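Long-range contacts in putative aldo/keto reductase (PDB 4R9O), which probably works as an NADP-dependent oxidoreductase of the aldo/keto reductase family, built on a TIM barrel: residues E16-V21 with L47-V52; G59-E64 with T91-E96; A145-H150 with L175-A180; I253-S258 with L283-W288. All coordinates share one frame; numbering follows the deposited sequence.

From the N terminus, contact 1 comes first: strand 16-23 runs out, helix 34-46 returns, and strand 51-53 lies down parallel beside it, closing the first beta-alpha-beta unit of the barrel. Contact 2 then joins helix 58-61 to the loop after strand 82-90. Contact 3 packs helix 139-151 against the loop leading into strand 182-185, and contact 4 brings the end of helix 245-254 up to the start of helix 285-296. All four loops follow in series, so none nests in or crosses another. Contacts 1 and 4 touch, Leu254 packing on Arg19 and Phe20, whereas contacts 2 and 4 lie on opposite sides of the chain's centre.

Contact 1: residues E16-V21 with L47-V52; sequences EFSRFV and LGVTTV
Ser18 makes three hydrogen bonds to Thr50 and Thr51, each of which uses a hydroxyl in place of a backbone carbonyl. Ser18 N gives its hydrogen to Thr51 OG1 at 3.0 Å. In return Ser18 OG accepts from two successive amides, Thr50 N at 3.1 Å and, more nearly straight at 167°, Thr51 N at 3.2 Å. The same OG donates to Phe20 O within its own segment, 2.6 Å away, so three bonds grip this buried hydroxyl. Its chi1 of 59° sets OG between the backbone N and carbonyl carbon of Ser18, turned to the loop ahead of strand 51-53. Thr51 OG1 has a further partner in Gln82 NE2, which also bonds Thr50 OG1.

The pairing belongs to the parallel beta-alpha-beta unit that starts the TIM barrel: helix 34-46 ends in a Schellman motif at Gly48, and the chain then turns into strand 51-53 beside strand 16-23.

The remaining contacts are van der Waals, some of them methyls on carbonyl oxygens. Thr51 CG2, anti to its own backbone N, makes a CH-pi contact over the middle of one Phe17 ring face, 3.6 Å from the centroid and 9° off the normal. Val21 leans CG1 on Thr51 O at 3.5 Å and turns CG2 to the Thr51 side chain, while Val49 CG1 meets Phe20 O at 3.6 Å.

Contact 2: residues G59-E64 with T91-E96; sequences GGYQCE and TTARAE
Gly60 makes the first touch, its CA resting 3.9 Å from Ala93 CB on the turn that follows strand 82-90. Gly59, Gly60 and Tyr61 all have positive phi and psi and form a weakly bonded, left-handed helical turn, directly after Tyr58, the probable proton donor of the active site.

Tyr61 does most of the work. With chi1 at -63° its CG stands anti to the carbonyl carbon, and the ring reaches across the turn from Thr91 to Arg94. At the far end Tyr61 OH accepts from Thr91 N, 3.2 Å away and almost straight at 168°. Ala93 CB lies at the ring edge, in its plane, 3.9 Å from Tyr61 CD2. Over one face comes Arg94: its chain bends at chi2, passes CG above the ring at 3.4 Å from Tyr61 CE2, and lays the guanidinium nearly flat, planes 29° apart, with Arg94 CZ 3.8 Å from the ring centroid. This is a cation-pi stack.

The turn itself is a type I beta turn reinforced by an ST turn, in which Thr91 OG1 accepts from Ala93 N at 3.2 Å. That hydroxyl also bonds Gln231 of a second subunit, whose helix 227-240 packs here.

The tyrosine thus spends its hydroxyl on a backbone amide and its pi face on a positive charge; the electron-rich phenol ring probably stabilises the cationic guanidinium laid over it.

Contact 3: residues A145-H150 with L175-A180; sequences AFQHLH and LPFTLA
Phe177 pushes its ring in among the side chains of one turn of helix 139-151. Its CE2 lies over one face of the His150 imidazole, offset toward the rim and 3.9 Å from His150 CG; with the planes at 44° the pair is oblique. Phe146 CB comes up to the edge of the Phe177 ring, near its plane, 4.2 Å from CZ. The amide of Gln147 slides past, 24° from the ring plane, and its chain, bent at chi2, brings that flat end against both the pyrrolidine of Pro176 and the tip of the Phe177 ring. Pro176 itself covers a face of Phe177, its CD over the ring centre. Leu175 completes the set: CD1 meets the edge of the Phe146 ring at Phe146 CD1, 4.1 Å away.

In barrel terms this is an outer helix packed against the loop that carries the chain from helix 165-173 into strand 182-185.

Behind this layer stands Phe158 of strand 155-161, on whose ring Phe146 is stacked and which also meets the ring of Phe177. Phe177 takes a chi1 of 35°, which puts CG between its backbone N and carbonyl carbon and sends the ring to the helix. The loop itself is held in shape by Gln172, whose side-chain amide bonds both Phe177 O and Leu179 N, while His150 N bonds Phe146 O at 2.9 Å within the helix.

Contact 4: residues I253-S258 with L283-W288; sequences ILRLPS and LTRQQW
Two arginines come close across this contact: Arg255 NH1 lies 3.8 Å from Arg285 NE, with the guanidinium planes at 89°, almost perpendicular. The acids that balance them belong to a fourth subunit, where Asp105 and Asp134 form salt bridges with Arg285 and Asp105 makes a long, weak ion pair with Arg255.

The aliphatic part of Arg255 has its own job. CG stands anti to the backbone N at chi1 -179°, and the chain then bends at chi2, so that Arg255 CG rests 3.8 Å from Trp288 CD1 while the guanidinium swings on to Arg285. Leu256 comes in at the other end of the indole, its CD2 3.6 Å from Trp288 CZ2 and the two side chains crossing at about a right angle. Trp288 is held by helix 245-254: NE1 bonds the carbonyl of Trp252, and the two indoles stack.

Helix 285-296, the last of the chain, starts with a capping box. Thr284 OG1 accepts from Gln287 N at 3.2 Å, and Gln287 OE1 accepts from Thr284 N at 3.0 Å, nearly straight at 171°. The contact joins this C-terminal helix to the end of helix 245-254, outside the barrel strands.

Close together and perpendicular, the two guanidinium groups form a positive patch, whose charge the aspartates of the fourth subunit probably offset, mainly at Arg285.

Contact 1: residues E16-V21 with L47-V52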
loop_
_atom_site.group_PDB
_atom_site.type_symbol
_atom_site.label_atom_id
_atom_site.label_comp_id
_atom_site.label_asym_id
_atom_site.label_seq_id
_atom_site.Cartn_x
_atom_site.Cartn_y
_atom_site.Cartn_z
ATOM N N GLU C 16 -7.859 -32.493 24.203
ATOM C CA GLU C 16 -7.743 -31.621 25.353
ATOM C C GLU C 16 -6.279 -31.240 25.532
ATOM O O GLU C 16 -5.422 -32.111 25.724
ATOM C CB GLU C 16 -8.293 -32.314 26.595
ATOM C CG GLU C 16 -8.324 -31.463 27.842
ATOM C CD GLU C 16 -8.981 -32.186 29.005
ATOM O OE1 GLU C 16 -8.251 -32.718 29.871
ATOM O OE2 GLU C 16 -10.232 -32.229 29.044
ATOM N N PHE C 17 -6.000 -29.940 25.442
ATOM C CA PHE C 17 -4.642 -29.419 25.594
ATOM C C PHE C 17 -4.484 -28.609 26.875
ATOM O O PHE C 17 -5.464 -28.248 27.531
ATOM C CB PHE C 17 -4.257 -28.533 24.402
ATOM C CG PHE C 17 -3.918 -29.294 23.147
ATOM C CD1 PHE C 17 -3.837 -30.677 23.150
ATOM C CD2 PHE C 17 -3.670 -28.615 21.960
ATOM C CE1 PHE C 17 -3.527 -31.374 21.995
ATOM C CE2 PHE C 17 -3.353 -29.310 20.795
ATOM C CZ PHE C 17 -3.280 -30.689 20.816
ATOM N N SER C 18 -3.243 -28.323 27.244
ATOM C CA SER C 18 -3.023 -27.318 28.275
ATOM C C SER C 18 -3.150 -25.947 27.592
ATOM O O SER C 18 -2.776 -25.798 26.437
ATOM C CB SER C 18 -1.662 -27.508 28.960
ATOM O OG SER C 18 -0.597 -27.435 28.030
ATOM N N ARG C 19 -3.703 -24.970 28.301
ATOM C CA ARG C 19 -3.941 -23.633 27.760
ATOM C C ARG C 19 -2.657 -22.948 27.293
ATOM O O ARG C 19 -2.667 -22.143 26.357
ATOM C CB ARG C 19 -4.638 -22.772 28.816
ATOM C CG ARG C 19 -5.185 -21.469 28.304
ATOM C CD ARG C 19 -5.846 -20.716 29.433
ATOM N NE ARG C 19 -6.547 -19.546 28.936
ATOM C CZ ARG C 19 -7.179 -18.677 29.708
ATOM N NH1 ARG C 19 -7.190 -18.854 31.025
ATOM N NH2 ARG C 19 -7.791 -17.631 29.161
ATOM N N PHE C 20 -1.552 -23.252 27.965
ATOM C CA PHE C 20 -0.242 -22.799 27.515
ATOM C C PHE C 20 0.521 -23.973 26.900
ATOM O O PHE C 20 0.466 -25.092 27.397
ATOM C CB PHE C 20 0.552 -22.179 28.668
ATOM C CG PHE C 20 0.170 -20.757 28.977
ATOM C CD1 PHE C 20 0.847 -19.701 28.390
ATOM C CD2 PHE C 20 -0.853 -20.476 29.867
ATOM C CE1 PHE C 20 0.499 -18.384 28.671
ATOM C CE2 PHE C 20 -1.200 -19.164 30.165
ATOM C CZ PHE C 20 -0.520 -18.116 29.564
ATOM N N VAL C 21 1.229 -23.704 25.809
ATOM C CA VAL C 21 1.936 -24.736 25.053
ATOM C C VAL C 21 3.444 -24.508 25.074
ATOM O O VAL C 21 3.913 -23.400 24.806
ATOM C CB VAL C 21 1.432 -24.767 23.590
ATOM C CG1 VAL C 21 2.263 -25.733 22.738
ATOM C CG2 VAL C 21 -0.047 -25.139 23.552
ATOM N N LEU C 47 3.996 -28.023 36.288
ATOM C CA LEU C 47 3.247 -26.774 36.294
ATOM C C LEU C 47 1.938 -26.895 35.512
ATOM O O LEU C 47 1.124 -25.973 35.519
ATOM C CB LEU C 47 4.097 -25.638 35.720
ATOM C CG LEU C 47 5.454 -25.419 36.393
ATOM C CD1 LEU C 47 6.179 -24.219 35.793
ATOM C CD2 LEU C 47 5.304 -25.277 37.904
ATOM N N GLY C 48 1.739 -28.029 34.841
ATOM C CA GLY C 48 0.508 -28.264 34.102
ATOM C C GLY C 48 0.616 -28.059 32.600
ATOM O O GLY C 48 -0.381 -28.134 31.881
ATOM N N VAL C 49 1.826 -27.799 32.116
ATOM C CA VAL C 49 2.046 -27.646 30.680
ATOM C C VAL C 49 2.281 -29.014 30.039
ATOM O O VAL C 49 3.384 -29.558 30.107
ATOM C CB VAL C 49 3.241 -26.722 30.384
ATOM C CG1 VAL C 49 3.422 -26.554 28.870
ATOM C CG2 VAL C 49 3.053 -25.376 31.072
ATOM N N THR C 50 1.240 -29.570 29.425
ATOM C CA THR C 50 1.320 -30.913 28.863
ATOM C C THR C 50 1.447 -30.947 27.337
ATOM O O THR C 50 1.929 -31.929 26.770
ATOM C CB THR C 50 0.090 -31.745 29.273
ATOM O OG1 THR C 50 -1.097 -31.128 28.763
ATOM C CG2 THR C 50 0.003 -31.854 30.804
ATOM N N THR C 51 1.003 -29.888 26.667
ATOM C CA THR C 51 1.043 -29.858 25.212
ATOM C C THR C 51 2.351 -29.257 24.702
ATOM O O THR C 51 2.779 -28.198 25.166
ATOM C CB THR C 51 -0.129 -29.046 24.622
ATOM O OG1 THR C 51 -1.358 -29.434 25.249
ATOM C CG2 THR C 51 -0.221 -29.302 23.123
ATOM N N VAL C 52 2.988 -29.937 23.752
ATOM C CA VAL C 52 4.283 -29.493 23.244
ATOM C C VAL C 52 4.250 -29.381 21.718
ATOM O O VAL C 52 3.606 -30.173 21.019
ATOM C CB VAL C 52 5.433 -30.436 23.676
ATOM C CG1 VAL C 52 5.548 -30.492 25.218
ATOM C CG2 VAL C 52 5.233 -31.824 23.114
#

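Contact 2: residues G59-E64 with T91-E96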
loop_
_atom_site.group_PDB
_atom_site.type_symbol
_atom_site.label_atom_id
_atom_site.label_comp_id
_atom_site.label_asym_id
_atom_site.label_seq_id
_atom_site.Cartn_x
_atom_site.Cartn_y
_atom_site.Cartn_z
ATOM N N GLY C 59 15.289 -26.510 13.920
ATOM C CA GLY C 59 16.667 -26.760 14.289
ATOM C C GLY C 59 17.421 -27.482 13.194
ATOM O O GLY C 59 18.345 -28.248 13.463
ATOM N N GLY C 60 17.023 -27.239 11.949
ATOM C CA GLY C 60 17.667 -27.880 10.822
ATOM C C GLY C 60 17.377 -29.367 10.799
ATOM O O GLY C 60 18.280 -30.174 10.579
ATOM N N TYR C 61 16.113 -29.719 11.027
ATOM C CA TYR C 61 15.658 -31.109 11.073
ATOM C C TYR C 61 16.339 -31.878 12.208
ATOM O O TYR C 61 16.689 -33.046 12.047
ATOM C CB TYR C 61 15.905 -31.829 9.731
ATOM C CG TYR C 61 15.141 -31.251 8.541
ATOM C CD1 TYR C 61 13.867 -31.705 8.215
ATOM C CD2 TYR C 61 15.708 -30.265 7.737
ATOM C CE1 TYR C 61 13.162 -31.183 7.123
ATOM C CE2 TYR C 61 15.018 -29.738 6.650
ATOM C CZ TYR C 61 13.751 -30.205 6.346
ATOM O OH TYR C 61 13.072 -29.691 5.264
ATOM N N GLN C 62 16.507 -31.232 13.359
ATOM C CA GLN C 62 17.182 -31.878 14.487
ATOM C C GLN C 62 16.394 -31.887 15.791
ATOM O O GLN C 62 16.658 -32.728 16.661
ATOM C CB GLN C 62 18.526 -31.204 14.763
ATOM C CG GLN C 62 19.584 -31.410 13.715
ATOM C CD GLN C 62 20.844 -30.643 14.062
ATOM O OE1 GLN C 62 20.926 -29.433 13.842
ATOM N NE2 GLN C 62 21.822 -31.334 14.632
ATOM N N CYS C 63 15.458 -30.951 15.951
ATOM C CA CYS C 63 14.795 -30.776 17.247
ATOM C C CYS C 63 13.920 -31.961 17.622
ATOM O O CYS C 63 13.884 -32.344 18.790
ATOM C CB CYS C 63 13.948 -29.498 17.272
ATOM S SG CYS C 63 14.911 -27.975 17.416
ATOM N N GLU C 64 13.210 -32.531 16.651
ATOM C CA GLU C 64 12.362 -33.693 16.939
ATOM C C GLU C 64 13.187 -34.828 17.541
ATOM O O GLU C 64 12.821 -35.391 18.569
ATOM C CB GLU C 64 11.641 -34.187 15.678
ATOM C CG GLU C 64 10.324 -33.471 15.386
ATOM C CD GLU C 64 9.658 -33.968 14.105
ATOM O OE1 GLU C 64 10.352 -34.571 13.252
ATOM O OE2 GLU C 64 8.434 -33.749 13.951
ATOM N N THR C 91 13.410 -26.939 3.646
ATOM C CA THR C 91 14.462 -25.934 3.828
ATOM C C THR C 91 15.773 -26.408 3.222
ATOM O O THR C 91 15.927 -27.589 2.892
ATOM C CB THR C 91 14.693 -25.581 5.331
ATOM O OG1 THR C 91 15.478 -26.597 5.970
ATOM C CG2 THR C 91 13.368 -25.425 6.067
ATOM N N THR C 92 16.719 -25.485 3.072
ATOM C CA THR C 92 18.009 -25.815 2.477
ATOM C C THR C 92 18.942 -26.486 3.483
ATOM O O THR C 92 20.121 -26.658 3.207
ATOM C CB THR C 92 18.714 -24.567 1.917
ATOM O OG1 THR C 92 18.786 -23.564 2.940
ATOM C CG2 THR C 92 17.946 -24.012 0.727
ATOM N N ALA C 93 18.416 -26.848 4.651
ATOM C CA ALA C 93 19.179 -27.657 5.601
ATOM C C ALA C 93 19.320 -29.076 5.055
ATOM O O ALA C 93 20.199 -29.826 5.469
ATOM C CB ALA C 93 18.509 -27.662 6.976
ATOM N N ARG C 94 18.437 -29.443 4.127
ATOM C CA ARG C 94 18.577 -30.693 3.384
ATOM C C ARG C 94 19.184 -30.396 2.020
ATOM O O ARG C 94 18.672 -29.557 1.278
ATOM C CB ARG C 94 17.230 -31.409 3.229
ATOM C CG ARG C 94 16.633 -31.897 4.543
ATOM C CD ARG C 94 15.931 -33.247 4.399
ATOM N NE ARG C 94 15.320 -33.723 5.647
ATOM C CZ ARG C 94 16.003 -34.135 6.715
ATOM N NH1 ARG C 94 15.361 -34.563 7.790
ATOM N NH2 ARG C 94 17.328 -34.115 6.717
ATOM N N ALA C 95 20.271 -31.096 1.705
ATOM C CA ALA C 95 21.072 -30.843 0.507
ATOM C C ALA C 95 20.266 -30.912 -0.792
ATOM O O ALA C 95 20.564 -30.199 -1.747
ATOM C CB ALA C 95 22.250 -31.834 0.449
ATOM N N GLU C 96 19.244 -31.762 -0.825
ATOM C CA GLU C 96 18.451 -31.952 -2.034
ATOM C C GLU C 96 17.554 -30.736 -2.312
ATOM O O GLU C 96 17.104 -30.518 -3.437
ATOM C CB GLU C 96 17.606 -33.231 -1.929
ATOM C CG GLU C 96 16.644 -33.276 -0.749
ATOM C CD GLU C 96 17.276 -33.838 0.526
ATOM O OE1 GLU C 96 16.532 -34.411 1.348
ATOM O OE2 GLU C 96 18.500 -33.688 0.715
#

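Contact 3: residues A145-H150 with L175-A180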
loop_
_atom_site.group_PDB
_atom_site.type_symbol
_atom_site.label_atom_id
_atom_site.label_comp_id
_atom_site.label_asym_id
_atom_site.label_seq_id
_atom_site.Cartn_x
_atom_site.Cartn_y
_atom_site.Cartn_z
ATOM N N ALA C 145 -3.786 -38.352 2.738
ATOM C CA ALA C 145 -2.719 -38.580 3.705
ATOM C C ALA C 145 -3.278 -38.604 5.126
ATOM O O ALA C 145 -3.014 -39.543 5.890
ATOM C CB ALA C 145 -1.631 -37.518 3.571
ATOM N N PHE C 146 -4.051 -37.579 5.471
ATOM C CA PHE C 146 -4.651 -37.490 6.797
ATOM C C PHE C 146 -5.528 -38.711 7.086
ATOM O O PHE C 146 -5.465 -39.265 8.186
ATOM C CB PHE C 146 -5.478 -36.202 6.952
ATOM C CG PHE C 146 -4.648 -34.951 7.143
ATOM C CD1 PHE C 146 -5.265 -33.741 7.418
ATOM C CD2 PHE C 146 -3.263 -34.983 7.049
ATOM C CE1 PHE C 146 -4.519 -32.580 7.601
ATOM C CE2 PHE C 146 -2.510 -33.827 7.225
ATOM C CZ PHE C 146 -3.153 -32.619 7.502
ATOM N N GLN C 147 -6.336 -39.124 6.104
ATOM C CA GLN C 147 -7.154 -40.337 6.222
ATOM C C GLN C 147 -6.318 -41.560 6.568
ATOM O O GLN C 147 -6.680 -42.356 7.442
ATOM C CB GLN C 147 -7.922 -40.631 4.927
ATOM C CG GLN C 147 -9.081 -39.698 4.608
ATOM C CD GLN C 147 -9.504 -38.875 5.795
ATOM O OE1 GLN C 147 -9.065 -37.736 5.965
ATOM N NE2 GLN C 147 -10.358 -39.448 6.634
ATOM N N HIS C 148 -5.217 -41.734 5.852
ATOM C CA HIS C 148 -4.391 -42.901 6.073
ATOM C C HIS C 148 -3.780 -42.879 7.471
ATOM O O HIS C 148 -3.778 -43.881 8.172
ATOM C CB HIS C 148 -3.291 -42.993 5.022
ATOM C CG HIS C 148 -2.324 -44.106 5.278
ATOM N ND1 HIS C 148 -1.055 -43.890 5.766
ATOM C CD2 HIS C 148 -2.455 -45.444 5.146
ATOM C CE1 HIS C 148 -0.435 -45.049 5.904
ATOM N NE2 HIS C 148 -1.264 -46.008 5.534
ATOM N N LEU C 149 -3.255 -41.728 7.862
ATOM C CA LEU C 149 -2.599 -41.574 9.160
ATOM C C LEU C 149 -3.597 -41.761 10.312
ATOM O O LEU C 149 -3.260 -42.299 11.374
ATOM C CB LEU C 149 -1.935 -40.192 9.249
ATOM C CG LEU C 149 -0.529 -40.001 8.670
ATOM C CD1 LEU C 149 -0.379 -40.630 7.311
ATOM C CD2 LEU C 149 -0.171 -38.527 8.581
ATOM N N HIS C 150 -4.826 -41.305 10.094
ATOM C CA HIS C 150 -5.882 -41.463 11.086
ATOM C C HIS C 150 -6.346 -42.919 11.176
ATOM O O HIS C 150 -6.550 -43.447 12.273
ATOM C CB HIS C 150 -7.063 -40.545 10.752
ATOM C CG HIS C 150 -8.139 -40.541 11.792
ATOM N ND1 HIS C 150 -8.041 -39.814 12.960
ATOM C CD2 HIS C 150 -9.334 -41.176 11.844
ATOM C CE1 HIS C 150 -9.133 -39.998 13.683
ATOM N NE2 HIS C 150 -9.934 -40.816 13.028
ATOM N N LEU C 175 -12.382 -33.070 4.581
ATOM C CA LEU C 175 -12.142 -33.906 5.761
ATOM C C LEU C 175 -13.412 -34.324 6.491
ATOM O O LEU C 175 -14.326 -33.526 6.685
ATOM C CB LEU C 175 -11.207 -33.179 6.725
ATOM C CG LEU C 175 -9.816 -32.919 6.143
ATOM C CD1 LEU C 175 -8.978 -32.012 7.037
ATOM C CD2 LEU C 175 -9.086 -34.231 5.884
ATOM N N PRO C 176 -13.469 -35.596 6.908
ATOM C CA PRO C 176 -14.607 -36.111 7.673
ATOM C C PRO C 176 -14.526 -35.736 9.158
ATOM O O PRO C 176 -15.483 -35.950 9.901
ATOM C CB PRO C 176 -14.500 -37.624 7.475
ATOM C CG PRO C 176 -13.037 -37.860 7.289
ATOM C CD PRO C 176 -12.519 -36.662 6.538
ATOM N N PHE C 177 -13.391 -35.184 9.576
ATOM C CA PHE C 177 -13.231 -34.708 10.948
ATOM C C PHE C 177 -12.830 -33.232 10.985
ATOM O O PHE C 177 -12.235 -32.716 10.034
ATOM C CB PHE C 177 -12.193 -35.552 11.693
ATOM C CG PHE C 177 -11.054 -36.018 10.827
ATOM C CD1 PHE C 177 -10.125 -35.113 10.336
ATOM C CD2 PHE C 177 -10.915 -37.356 10.506
ATOM C CE1 PHE C 177 -9.085 -35.535 9.536
ATOM C CE2 PHE C 177 -9.873 -37.786 9.714
ATOM C CZ PHE C 177 -8.958 -36.873 9.222
ATOM N N THR C 178 -13.150 -32.562 12.089
ATOM C CA THR C 178 -12.876 -31.137 12.236
ATOM C C THR C 178 -11.391 -30.824 12.378
ATOM O O THR C 178 -10.703 -31.442 13.192
ATOM C CB THR C 178 -13.587 -30.570 13.468
ATOM O OG1 THR C 178 -14.954 -30.990 13.458
ATOM C CG2 THR C 178 -13.494 -29.042 13.496
ATOM N N LEU C 179 -10.904 -29.857 11.600
ATOM C CA LEU C 179 -9.558 -29.328 11.810
ATOM C C LEU C 179 -9.497 -28.734 13.218
ATOM O O LEU C 179 -10.368 -27.958 13.616
ATOM C CB LEU C 179 -9.205 -28.289 10.743
ATOM C CG LEU C 179 -8.892 -28.849 9.346
ATOM C CD1 LEU C 179 -8.743 -27.724 8.304
ATOM C CD2 LEU C 179 -7.640 -29.701 9.403
ATOM N N ALA C 180 -8.490 -29.109 13.995
ATOM C CA ALA C 180 -8.567 -28.814 15.416
ATOM C C ALA C 180 -7.896 -27.497 15.789
ATOM O O ALA C 180 -8.030 -27.033 16.922
ATOM C CB ALA C 180 -7.976 -29.955 16.211
#

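Contact 4: residues I253-S258 with L283-W288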
loop_
_atom_site.group_PDB
_atom_site.type_symbol
_atom_site.label_atom_id
_atom_site.label_comp_id
_atom_site.label_asym_id
_atom_site.label_seq_id
_atom_site.Cartn_x
_atom_site.Cartn_y
_atom_site.Cartn_z
ATOM N N ILE C 253 -3.110 -11.400 25.092
ATOM C CA ILE C 253 -3.436 -12.417 24.100
ATOM C C ILE C 253 -4.593 -13.307 24.566
ATOM O O ILE C 253 -5.518 -13.600 23.804
ATOM C CB ILE C 253 -2.196 -13.293 23.803
ATOM C CG1 ILE C 253 -1.149 -12.487 23.030
ATOM C CG2 ILE C 253 -2.577 -14.556 23.043
ATOM C CD1 ILE C 253 0.156 -13.236 22.834
ATOM N N LEU C 254 -4.535 -13.734 25.826
ATOM C CA LEU C 254 -5.585 -14.568 26.409
ATOM C C LEU C 254 -6.954 -13.889 26.408
ATOM O O LEU C 254 -7.983 -14.562 26.415
ATOM C CB LEU C 254 -5.237 -14.947 27.854
ATOM C CG LEU C 254 -4.065 -15.895 28.115
ATOM C CD1 LEU C 254 -3.940 -16.132 29.617
ATOM C CD2 LEU C 254 -4.247 -17.213 27.372
ATOM N N ARG C 255 -6.951 -12.558 26.436
ATOM C CA ARG C 255 -8.183 -11.770 26.505
ATOM C C ARG C 255 -8.994 -11.862 25.202
ATOM O O ARG C 255 -10.199 -11.614 25.195
ATOM C CB ARG C 255 -7.845 -10.307 26.835
ATOM C CG ARG C 255 -9.042 -9.356 26.977
ATOM C CD ARG C 255 -10.027 -9.848 28.024
ATOM N NE ARG C 255 -11.213 -8.993 28.112
ATOM C CZ ARG C 255 -12.267 -9.093 27.305
ATOM N NH1 ARG C 255 -13.308 -8.285 27.473
ATOM N NH2 ARG C 255 -12.284 -10.003 26.331
ATOM N N LEU C 256 -8.332 -12.232 24.107
ATOM C CA LEU C 256 -9.003 -12.350 22.811
ATOM C C LEU C 256 -10.128 -13.379 22.852
ATOM O O LEU C 256 -9.968 -14.456 23.419
ATOM C CB LEU C 256 -8.003 -12.722 21.717
ATOM C CG LEU C 256 -6.928 -11.671 21.400
ATOM C CD1 LEU C 256 -5.987 -12.169 20.304
ATOM C CD2 LEU C 256 -7.576 -10.361 20.987
ATOM N N PRO C 257 -11.276 -13.055 22.232
ATOM C CA PRO C 257 -12.439 -13.955 22.265
ATOM C C PRO C 257 -12.295 -15.225 21.400
ATOM O O PRO C 257 -13.150 -16.104 21.496
ATOM C CB PRO C 257 -13.579 -13.066 21.763
ATOM C CG PRO C 257 -12.906 -12.037 20.924
ATOM C CD PRO C 257 -11.574 -11.781 21.553
ATOM N N SER C 258 -11.246 -15.341 20.589
ATOM C CA SER C 258 -10.928 -16.641 19.981
ATOM C C SER C 258 -10.300 -17.593 21.012
ATOM O O SER C 258 -10.172 -18.799 20.771
ATOM C CB SER C 258 -9.993 -16.476 18.778
ATOM O OG SER C 258 -8.895 -15.633 19.080
ATOM N N LEU C 283 -6.819 -8.120 33.277
ATOM C CA LEU C 283 -6.634 -7.068 32.284
ATOM C C LEU C 283 -7.987 -6.461 31.915
ATOM O O LEU C 283 -8.861 -7.162 31.410
ATOM C CB LEU C 283 -5.931 -7.617 31.035
ATOM C CG LEU C 283 -5.250 -6.606 30.108
ATOM C CD1 LEU C 283 -4.060 -5.961 30.785
ATOM C CD2 LEU C 283 -4.816 -7.277 28.826
ATOM N N THR C 284 -8.168 -5.172 32.193
ATOM C CA THR C 284 -9.404 -4.480 31.825
ATOM C C THR C 284 -9.437 -4.147 30.333
ATOM O O THR C 284 -8.425 -4.281 29.641
ATOM C CB THR C 284 -9.576 -3.179 32.600
ATOM O OG1 THR C 284 -8.583 -2.243 32.167
ATOM C CG2 THR C 284 -9.426 -3.422 34.108
ATOM N N ARG C 285 -10.589 -3.692 29.842
ATOM C CA ARG C 285 -10.692 -3.291 28.440
ATOM C C ARG C 285 -9.775 -2.103 28.138
ATOM O O ARG C 285 -9.041 -2.125 27.155
ATOM C CB ARG C 285 -12.140 -2.963 28.058
ATOM C CG ARG C 285 -12.884 -4.160 27.492
ATOM C CD ARG C 285 -14.317 -3.853 27.153
ATOM N NE ARG C 285 -14.977 -5.009 26.538
ATOM C CZ ARG C 285 -15.038 -5.245 25.225
ATOM N NH1 ARG C 285 -14.477 -4.401 24.360
ATOM N NH2 ARG C 285 -15.673 -6.325 24.775
ATOM N N GLN C 286 -9.794 -1.082 28.992
ATOM C CA GLN C 286 -8.998 0.111 28.731
ATOM C C GLN C 286 -7.511 -0.215 28.741
ATOM O O GLN C 286 -6.746 0.355 27.966
ATOM C CB GLN C 286 -9.324 1.213 29.738
ATOM C CG GLN C 286 -10.723 1.783 29.553
ATOM C CD GLN C 286 -11.001 3.014 30.409
ATOM O OE1 GLN C 286 -12.059 3.117 31.014
ATOM N NE2 GLN C 286 -10.068 3.959 30.437
ATOM N N GLN C 287 -7.111 -1.152 29.595
ATOM C CA GLN C 287 -5.727 -1.599 29.623
ATOM C C GLN C 287 -5.393 -2.342 28.341
ATOM O O GLN C 287 -4.335 -2.127 27.768
ATOM C CB GLN C 287 -5.454 -2.482 30.848
ATOM C CG GLN C 287 -5.350 -1.696 32.145
ATOM C CD GLN C 287 -5.332 -2.590 33.379
ATOM O OE1 GLN C 287 -5.831 -3.718 33.355
ATOM N NE2 GLN C 287 -4.745 -2.088 34.461
ATOM N N TRP C 288 -6.308 -3.193 27.881
ATOM C CA TRP C 288 -6.102 -3.923 26.638
ATOM C C TRP C 288 -5.963 -2.938 25.484
ATOM O O TRP C 288 -5.105 -3.092 24.624
ATOM C CB TRP C 288 -7.257 -4.899 26.370
ATOM C CG TRP C 288 -6.999 -5.842 25.214
ATOM C CD1 TRP C 288 -6.476 -7.100 25.287
ATOM C CD2 TRP C 288 -7.252 -5.599 23.821
ATOM N NE1 TRP C 288 -6.376 -7.652 24.033
ATOM C CE2 TRP C 288 -6.853 -6.752 23.113
ATOM C CE3 TRP C 288 -7.779 -4.519 23.103
ATOM C CZ2 TRP C 288 -6.955 -6.857 21.722
ATOM C CZ3 TRP C 288 -7.894 -4.627 21.725
ATOM C CH2 TRP C 288 -7.481 -5.787 21.045
#